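Local coordinates for TerD domain-containing protein (Streptomyces coelicolor A3, PDB 2QZ7), which is of unknown function but, as a homologue of the telluride resistance protein TerD, may share its part in resistance, and holds sodium ions in the crystal, at residues V26-K31 against L44-T49; M77-R82 against V90-F95. All coordinates share one frame; numbering follows the deposited sequence.

Contact 1. Residues V26-K31 against L44-T49; sequences VDVRLK and LDIIAT. With NA (sodium ion), chain D.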
ATOM      1  N   VAL A  26      -5.700 -11.673  -0.661  1.00 55.25           N
ATOM      2  CA  VAL A  26      -6.220 -10.337  -0.802  1.00 53.64           C
ATOM      3  C   VAL A  26      -5.396  -9.662  -1.882  1.00 51.43           C
ATOM      4  O   VAL A  26      -4.243 -10.034  -2.097  1.00 50.24           O
ATOM      5  CB  VAL A  26      -6.174  -9.553   0.560  1.00 54.75           C
ATOM      6  CG1 VAL A  26      -4.790  -9.139   0.920  1.00 53.83           C
ATOM      7  CG2 VAL A  26      -7.073  -8.353   0.513  1.00 55.96           C
ATOM      8  N   ASP A  27      -5.999  -8.731  -2.601  1.00 49.69           N
ATOM      9  CA  ASP A  27      -5.229  -7.938  -3.564  1.00 48.45           C
ATOM     10  C   ASP A  27      -5.550  -6.463  -3.458  1.00 47.40           C
ATOM     11  O   ASP A  27      -6.613  -6.062  -2.919  1.00 46.74           O
ATOM     12  CB  ASP A  27      -5.396  -8.439  -5.005  1.00 48.27           C
ATOM     13  CG  ASP A  27      -6.732  -8.042  -5.619  1.00 49.47           C
ATOM     14  OD1 ASP A  27      -6.751  -7.374  -6.669  1.00 50.28           O
ATOM     15  OD2 ASP A  27      -7.779  -8.422  -5.073  1.00 48.26           O
ATOM     16  N   VAL A  28      -4.588  -5.666  -3.926  1.00 45.33           N
ATOM     17  CA  VAL A  28      -4.675  -4.245  -3.908  1.00 44.04           C
ATOM     18  C   VAL A  28      -4.389  -3.798  -5.340  1.00 44.54           C
ATOM     19  O   VAL A  28      -3.379  -4.175  -5.934  1.00 44.16           O
ATOM     20  CB  VAL A  28      -3.643  -3.643  -2.934  1.00 46.33           C
ATOM     21  CG1 VAL A  28      -3.707  -2.109  -2.932  1.00 42.83           C
ATOM     22  CG2 VAL A  28      -3.874  -4.196  -1.513  1.00 43.05           C
ATOM     23  N   ARG A  29      -5.300  -3.028  -5.909  1.00 44.00           N
ATOM     24  CA  ARG A  29      -5.096  -2.501  -7.283  1.00 44.43           C
ATOM     25  C   ARG A  29      -5.132  -0.996  -7.222  1.00 43.85           C
ATOM     26  O   ARG A  29      -5.955  -0.414  -6.480  1.00 43.49           O
ATOM     27  CB  ARG A  29      -6.207  -3.004  -8.224  1.00 44.17           C
ATOM     28  CG  ARG A  29      -6.121  -4.487  -8.577  1.00 45.93           C
ATOM     29  CD  ARG A  29      -7.435  -4.966  -9.262  1.00 47.23           C
ATOM     30  NE  ARG A  29      -8.474  -5.069  -8.237  1.00 45.86           N
ATOM     31  CZ  ARG A  29      -9.768  -5.281  -8.463  1.00 49.36           C
ATOM     32  NH1 ARG A  29     -10.213  -5.413  -9.692  1.00 48.59           N
ATOM     33  NH2 ARG A  29     -10.615  -5.382  -7.442  1.00 48.78           N
ATOM     34  N   LEU A  30      -4.284  -0.369  -8.042  1.00 43.53           N
ATOM     35  CA  LEU A  30      -4.101   1.075  -8.011  1.00 43.34           C
ATOM     36  C   LEU A  30      -4.188   1.679  -9.430  1.00 43.50           C
ATOM     37  O   LEU A  30      -3.635   1.106 -10.374  1.00 42.74           O
ATOM     38  CB  LEU A  30      -2.720   1.367  -7.406  1.00 43.57           C
ATOM     39  CG  LEU A  30      -2.164   2.799  -7.505  1.00 44.73           C
ATOM     40  CD1 LEU A  30      -3.046   3.734  -6.682  1.00 42.20           C
ATOM     41  CD2 LEU A  30      -0.729   2.780  -6.941  1.00 41.77           C
ATOM     42  N   LYS A  31      -4.925   2.790  -9.581  1.00 42.70           N
ATOM     43  CA  LYS A  31      -4.993   3.532 -10.858  1.00 42.84           C
ATOM     44  C   LYS A  31      -4.631   4.982 -10.600  1.00 42.15           C
ATOM     45  O   LYS A  31      -4.774   5.458  -9.476  1.00 42.71           O
ATOM     46  CB  LYS A  31      -6.418   3.448 -11.461  1.00 42.50           C
ATOM     47  CG  LYS A  31      -7.520   4.048 -10.569  1.00 41.52           C
ATOM     48  CD  LYS A  31      -8.890   4.018 -11.278  1.00 45.07           C
ATOM     49  CE  LYS A  31      -9.967   4.709 -10.431  1.00 48.48           C
ATOM     50  NZ  LYS A  31     -11.261   4.934 -11.191  1.00 49.22           N
ATOM     51  N   LEU A  44       3.723   6.512  -8.893  1.00 41.74           N
ATOM     52  CA  LEU A  44       3.084   6.018  -7.660  1.00 41.35           C
ATOM     53  C   LEU A  44       3.409   4.559  -7.512  1.00 41.74           C
ATOM     54  O   LEU A  44       3.537   3.839  -8.507  1.00 41.20           O
ATOM     55  CB  LEU A  44       1.558   6.152  -7.660  1.00 40.96           C
ATOM     56  CG  LEU A  44       0.967   7.534  -7.313  1.00 41.44           C
ATOM     57  CD1 LEU A  44       1.331   8.636  -8.374  1.00 37.67           C
ATOM     58  CD2 LEU A  44      -0.529   7.433  -7.123  1.00 36.19           C
ATOM     59  N   ASP A  45       3.594   4.155  -6.257  1.00 41.93           N
ATOM     60  CA  ASP A  45       3.893   2.764  -5.898  1.00 42.61           C
ATOM     61  C   ASP A  45       2.973   2.285  -4.825  1.00 42.43           C
ATOM     62  O   ASP A  45       2.795   2.955  -3.776  1.00 42.47           O
ATOM     63  CB  ASP A  45       5.310   2.620  -5.331  1.00 41.72           C
ATOM     64  CG  ASP A  45       6.395   2.732  -6.411  1.00 44.91           C
ATOM     65  OD1 ASP A  45       6.146   2.390  -7.591  1.00 45.59           O
ATOM     66  OD2 ASP A  45       7.526   3.164  -6.069  1.00 46.03           O
ATOM     67  N   ILE A  46       2.431   1.087  -5.039  1.00 42.13           N
ATOM     68  CA  ILE A  46       1.879   0.327  -3.907  1.00 42.77           C
ATOM     69  C   ILE A  46       3.077  -0.194  -3.113  1.00 43.72           C
ATOM     70  O   ILE A  46       4.029  -0.769  -3.688  1.00 43.16           O
ATOM     71  CB  ILE A  46       1.037  -0.893  -4.353  1.00 42.40           C
ATOM     72  CG1 ILE A  46      -0.159  -0.470  -5.262  1.00 41.84           C
ATOM     73  CG2 ILE A  46       0.490  -1.654  -3.078  1.00 44.57           C
ATOM     74  CD1 ILE A  46      -0.904  -1.730  -5.917  1.00 40.89           C
ATOM     75  N   ILE A  47       3.025  -0.022  -1.799  1.00 43.58           N
ATOM     76  CA  ILE A  47       4.103  -0.493  -0.921  1.00 43.34           C
ATOM     77  C   ILE A  47       3.464  -1.223   0.233  1.00 42.97           C
ATOM     78  O   ILE A  47       2.497  -0.729   0.787  1.00 44.06           O
ATOM     79  CB  ILE A  47       4.918   0.721  -0.345  1.00 43.25           C
ATOM     80  CG1 ILE A  47       5.540   1.570  -1.493  1.00 44.76           C
ATOM     81  CG2 ILE A  47       5.990   0.211   0.607  1.00 42.72           C
ATOM     82  CD1 ILE A  47       6.273   2.866  -0.971  1.00 42.23           C
ATOM     83  N   ALA A  48       4.007  -2.381   0.624  1.00 43.43           N
ATOM     84  CA  ALA A  48       3.559  -3.058   1.854  1.00 41.80           C
ATOM     85  C   ALA A  48       4.749  -3.417   2.747  1.00 41.69           C
ATOM     86  O   ALA A  48       5.878  -3.556   2.264  1.00 41.92           O
ATOM     87  CB  ALA A  48       2.763  -4.344   1.522  1.00 41.83           C
ATOM     88  N   THR A  49       4.473  -3.534   4.045  1.00 42.80           N
ATOM     89  CA  THR A  49       5.441  -3.997   5.053  1.00 42.61           C
ATOM     90  C   THR A  49       4.806  -5.004   5.924  1.00 42.33           C
ATOM     91  O   THR A  49       3.609  -4.960   6.136  1.00 41.75           O
ATOM     92  CB  THR A  49       5.934  -2.848   5.921  1.00 41.49           C
ATOM     93  OG1 THR A  49       4.838  -1.958   6.133  1.00 42.49           O
ATOM     94  CG2 THR A  49       7.069  -2.045   5.160  1.00 39.86           C
TER
HETATM   95 NA    NA D 194       4.725   2.055  -9.520  1.00 30.59          NA
HETATM   96  O   HOH W   1       6.544   1.254 -10.431  1.00 28.16           O
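Leu30 carries CG anti to its backbone N (chi1 168°), whereas Ile46 turns CG1 beside its own N and anti to its carbonyl carbon (chi1 -59°); with these torsions the two side chains run alongside one another, pointing oppositely, instead of meeting end on. The nearest side-chain atoms are Leu30 CD2 and Ile46 CG1, 3.7 Å apart. Further along the same branch, Ile46 CD1 passes Leu30 CB. This methyl, Ile46 CD1, comes to 3.5 Å from the carbonyl oxygen Val28 O and to 4.1 Å from Val28 CG1. Leu30 CD2 also touches Leu44 CB, which extends the apolar patch toward the start of strand 44-52. Asp45 points away from this patch: its OD1 binds sodium at 2.4 Å, and Leu44 O is a second ligand of the ion. Asp45 OD1 is also hydrogen-bonded to His43, and OD2 to His114. The axes of the two segments lie 8.3 Å apart with N-to-C directions at 163°. Side chains of strand 104-113 close over the same residues, Val111 on Leu30 and Val109 on Ile46. This spacing, with side-chain contacts that are all apolar and no hydrogen bond between the segments, marks two facing sheets, the hydrophobic core of a beta sandwich.

Contact 2. Residues M77-R82 against V90-F95; sequences MSRHSR and VEEMTF. With NA (sodium ion), chain D; EDO (1,2-ethanediol), chain G.
Arg79 and Glu92 cross at about a right angle, and this pair meets as guanidinium against hydrocarbon. Glu92 CG lies over one face of the Arg79 guanidinium, offset toward its rim, with NH1 of Arg79 3.8 Å from that carbon. The charged ends stay apart, Arg79 NH1 being 5.4 Å from Glu92 OE2, and Arg79 NE is instead bonded to Phe89 O. A bend at chi2 (86°) turns the Glu92 carboxylate back to the corner of the chain at Ser78. There OE2 of Glu92 accepts Ser78 N on its anti lone pair, at 2.7 Å and almost straight (176°), with a weak second bond from Ser78 OG. Thr94 OG1 donates to the syn lone pair of Glu92 OE1, so both oxygens of this buried carboxylate are held and its rotation is fixed. The backbones join where Glu92 N donates to Arg79 O, 3.0 Å away.

Beyond Arg79, Glu91 reaches out extended, its CG anti to the backbone N (chi1 179°), and carries OE1 to Ser81 N, 2.8 Å away and met on the anti side somewhat out of the carboxylate plane. The same oxygen binds sodium at 2.4 Å, and Ser81 O is a further ligand of the ion. The selenomethionines Met77 and Met93 cross obliquely, SE of Met77 lying 3.7 Å from CE of Met93, while Met77 CE packs against Glu91 CG.

Val90 and Glu91 together face Leu30 of the neighbouring strand, a classic beta bulge. The bulge lies beside the sodium site, which Leu44 and Asp45 complete with a water.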
HETATM    1  N   MSE A  77       3.418  -9.065  -7.506  1.00 48.39           N
HETATM    2  CA  MSE A  77       2.875  -7.966  -8.298  1.00 47.59           C
HETATM    3  C   MSE A  77       2.855  -8.423  -9.749  1.00 48.58           C
HETATM    4  O   MSE A  77       3.919  -8.546 -10.368  1.00 49.07           O
HETATM    5  CB  MSE A  77       3.736  -6.720  -8.151  1.00 47.36           C
HETATM    6  CG  MSE A  77       3.807  -6.214  -6.671  1.00 48.00           C
HETATM    7 SE   MSE A  77       4.699  -4.516  -6.593  0.90 52.03          SE
HETATM    8  CE  MSE A  77       3.155  -3.386  -7.099  1.00 45.24           C
ATOM      9  N   SER A  78       1.672  -8.646 -10.317  1.00 47.76           N
ATOM     10  CA  SER A  78       1.626  -8.977 -11.751  1.00 48.31           C
ATOM     11  C   SER A  78       1.764  -7.753 -12.663  1.00 47.88           C
ATOM     12  O   SER A  78       1.988  -7.888 -13.871  1.00 47.50           O
ATOM     13  CB  SER A  78       0.332  -9.725 -12.081  1.00 48.94           C
ATOM     14  OG  SER A  78      -0.759  -8.822 -11.970  1.00 51.97           O
ATOM     15  N   ARG A  79       1.598  -6.551 -12.110  1.00 47.39           N
ATOM     16  CA  ARG A  79       1.840  -5.358 -12.894  1.00 46.80           C
ATOM     17  C   ARG A  79       2.151  -4.181 -12.023  1.00 46.01           C
ATOM     18  O   ARG A  79       1.768  -4.170 -10.832  1.00 44.26           O
ATOM     19  CB  ARG A  79       0.672  -5.056 -13.852  1.00 48.77           C
ATOM     20  CG  ARG A  79      -0.661  -4.832 -13.118  1.00 49.46           C
ATOM     21  CD  ARG A  79      -1.806  -4.652 -14.165  1.00 52.59           C
ATOM     22  NE  ARG A  79      -3.041  -4.513 -13.401  1.00 59.04           N
ATOM     23  CZ  ARG A  79      -3.727  -5.548 -12.895  1.00 59.82           C
ATOM     24  NH1 ARG A  79      -3.320  -6.811 -13.121  1.00 58.46           N
ATOM     25  NH2 ARG A  79      -4.829  -5.324 -12.189  1.00 58.17           N
ATOM     26  N   HIS A  80       2.869  -3.216 -12.614  1.00 43.79           N
ATOM     27  CA  HIS A  80       3.292  -2.025 -11.895  1.00 44.43           C
ATOM     28  C   HIS A  80       3.618  -0.932 -12.885  1.00 44.17           C
ATOM     29  O   HIS A  80       3.913  -1.197 -14.022  1.00 44.98           O
ATOM     30  CB  HIS A  80       4.499  -2.322 -10.946  1.00 43.06           C
ATOM     31  CG  HIS A  80       5.582  -3.126 -11.597  1.00 45.73           C
ATOM     32  ND1 HIS A  80       6.471  -2.581 -12.512  1.00 48.27           N
ATOM     33  CD2 HIS A  80       5.842  -4.457 -11.560  1.00 46.31           C
ATOM     34  CE1 HIS A  80       7.250  -3.543 -12.980  1.00 50.41           C
ATOM     35  NE2 HIS A  80       6.898  -4.686 -12.408  1.00 49.22           N
ATOM     36  N   SER A  81       3.595   0.323 -12.455  1.00 45.24           N
ATOM     37  CA  SER A  81       3.819   1.393 -13.418  1.00 45.36           C
ATOM     38  C   SER A  81       4.583   2.536 -12.831  1.00 45.13           C
ATOM     39  O   SER A  81       4.348   2.933 -11.684  1.00 44.47           O
ATOM     40  CB  SER A  81       2.468   1.927 -13.942  1.00 46.09           C
ATOM     41  OG  SER A  81       2.687   3.085 -14.743  1.00 44.23           O
ATOM     42  N   ARG A  82       5.471   3.117 -13.625  1.00 45.44           N
ATOM     43  CA  ARG A  82       6.212   4.285 -13.142  1.00 46.16           C
ATOM     44  C   ARG A  82       5.687   5.569 -13.740  1.00 45.94           C
ATOM     45  O   ARG A  82       6.261   6.632 -13.559  1.00 45.91           O
ATOM     46  CB  ARG A  82       7.747   4.099 -13.166  1.00 45.80           C
ATOM     47  CG  ARG A  82       8.495   4.042 -14.519  1.00 51.53           C
ATOM     48  CD  ARG A  82      10.019   3.629 -14.290  1.00 57.46           C
ATOM     49  NE  ARG A  82      10.039   2.310 -13.629  1.00 65.10           N
ATOM     50  CZ  ARG A  82      10.073   1.136 -14.289  1.00 67.08           C
ATOM     51  NH1 ARG A  82      10.180   1.130 -15.636  1.00 63.17           N
ATOM     52  NH2 ARG A  82       9.999  -0.034 -13.613  1.00 59.47           N
ATOM     53  N   VAL A  90      -3.354   0.081 -13.123  1.00 43.51           N
ATOM     54  CA  VAL A  90      -2.061  -0.100 -13.749  1.00 43.70           C
ATOM     55  C   VAL A  90      -1.034  -0.789 -12.828  1.00 43.88           C
ATOM     56  O   VAL A  90       0.091  -1.082 -13.253  1.00 44.50           O
ATOM     57  CB  VAL A  90      -1.508   1.269 -14.257  1.00 43.44           C
ATOM     58  CG1 VAL A  90      -2.447   1.852 -15.321  1.00 42.99           C
ATOM     59  CG2 VAL A  90      -1.338   2.235 -13.104  1.00 42.57           C
ATOM     60  N   GLU A  91      -1.392  -1.020 -11.567  1.00 42.73           N
ATOM     61  CA  GLU A  91      -0.455  -1.614 -10.649  1.00 43.22           C
ATOM     62  C   GLU A  91      -1.238  -2.478  -9.681  1.00 43.95           C
ATOM     63  O   GLU A  91      -2.334  -2.125  -9.294  1.00 45.89           O
ATOM     64  CB  GLU A  91       0.331  -0.513  -9.908  1.00 43.22           C
ATOM     65  CG  GLU A  91       1.366  -1.038  -8.865  1.00 41.85           C
ATOM     66  CD  GLU A  91       2.556  -0.110  -8.711  1.00 41.63           C
ATOM     67  OE1 GLU A  91       2.960   0.524  -9.727  1.00 42.44           O
ATOM     68  OE2 GLU A  91       3.121  -0.034  -7.601  1.00 44.34           O
ATOM     69  N   GLU A  92      -0.704  -3.619  -9.290  1.00 43.68           N
ATOM     70  CA  GLU A  92      -1.450  -4.458  -8.362  1.00 44.35           C
ATOM     71  C   GLU A  92      -0.492  -5.255  -7.481  1.00 43.33           C
ATOM     72  O   GLU A  92       0.631  -5.589  -7.897  1.00 42.24           O
ATOM     73  CB  GLU A  92      -2.379  -5.417  -9.134  1.00 45.99           C
ATOM     74  CG  GLU A  92      -1.667  -6.635  -9.721  1.00 48.95           C
ATOM     75  CD  GLU A  92      -1.554  -7.820  -8.714  1.00 51.29           C
ATOM     76  OE1 GLU A  92      -2.433  -7.985  -7.864  1.00 51.27           O
ATOM     77  OE2 GLU A  92      -0.592  -8.599  -8.790  1.00 52.95           O
HETATM   78  N   MSE A  93      -0.960  -5.583  -6.285  1.00 42.45           N
HETATM   79  CA  MSE A  93      -0.203  -6.412  -5.376  1.00 42.20           C
HETATM   80  C   MSE A  93      -1.167  -7.429  -4.776  1.00 42.56           C
HETATM   81  O   MSE A  93      -2.205  -7.056  -4.188  1.00 40.72           O
HETATM   82  CB  MSE A  93       0.395  -5.535  -4.240  1.00 43.88           C
HETATM   83  CG  MSE A  93       1.361  -6.337  -3.313  1.00 40.54           C
HETATM   84 SE   MSE A  93       2.191  -5.277  -1.953  0.80 47.05          SE
HETATM   85  CE  MSE A  93       3.371  -4.293  -3.106  1.00 39.48           C
ATOM     86  N   THR A  94      -0.830  -8.709  -4.919  1.00 42.69           N
ATOM     87  CA  THR A  94      -1.628  -9.798  -4.309  1.00 43.87           C
ATOM     88  C   THR A  94      -0.942 -10.435  -3.079  1.00 43.99           C
ATOM     89  O   THR A  94       0.219 -10.810  -3.150  1.00 44.73           O
ATOM     90  CB  THR A  94      -1.922 -10.849  -5.382  1.00 43.95           C
ATOM     91  OG1 THR A  94      -2.647 -10.234  -6.456  1.00 44.84           O
ATOM     92  CG2 THR A  94      -2.718 -12.072  -4.835  1.00 46.11           C
ATOM     93  N   PHE A  95      -1.683 -10.630  -1.985  1.00 43.94           N
ATOM     94  CA  PHE A  95      -1.151 -11.248  -0.776  1.00 44.49           C
ATOM     95  C   PHE A  95      -1.803 -12.575  -0.520  1.00 45.51           C
ATOM     96  O   PHE A  95      -3.035 -12.658  -0.482  1.00 46.27           O
ATOM     97  CB  PHE A  95      -1.417 -10.399   0.498  1.00 42.40           C
ATOM     98  CG  PHE A  95      -1.002  -8.954   0.383  1.00 44.39           C
ATOM     99  CD1 PHE A  95       0.019  -8.457   1.205  1.00 43.91           C
ATOM    100  CD2 PHE A  95      -1.616  -8.090  -0.527  1.00 43.57           C
ATOM    101  CE1 PHE A  95       0.405  -7.141   1.122  1.00 43.64           C
ATOM    102  CE2 PHE A  95      -1.223  -6.740  -0.610  1.00 41.31           C
ATOM    103  CZ  PHE A  95      -0.219  -6.287   0.239  1.00 42.93           C
TER
HETATM  104 NA    NA D 194       4.725   2.055  -9.520  1.00 30.59          NA
HETATM  105  C1  EDO G 197       2.658   1.693 -17.679  1.00 44.55           C
HETATM  106  O1  EDO G 197       1.374   2.052 -17.091  1.00 41.56           O
HETATM  107  C2  EDO G 197       3.516   0.566 -17.049  1.00 48.36           C
HETATM  108  O2  EDO G 197       2.986  -0.792 -17.041  1.00 49.28           O
HETATM  109  O   HOH W   1       6.544   1.254 -10.431  1.00 28.16           O

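In the fold
Contact 1 packs the two sheets of the sandwich face to face; contact 2 lies at the margin of the sheet containing strand 26-31. The centres of the two contacts are about 7 Å apart. Strands 26-31 and 91-95 are neighbours in that sheet, probably hydrogen-bonded at Val26 O to Phe95 N (2.6 Å) and Val28 N to Met93 O (2.8 Å). Glu91 also bridges to the other sheet: its OE2 is hydrogen-bonded to Ile46 N and lies 3.4 Å from Asp45 CA. One sodium ion is shared, taking two protein ligands from each contact and water 1 common to both, so it ties 44-49, 77-82 and 90-95 together at one end of the sandwich.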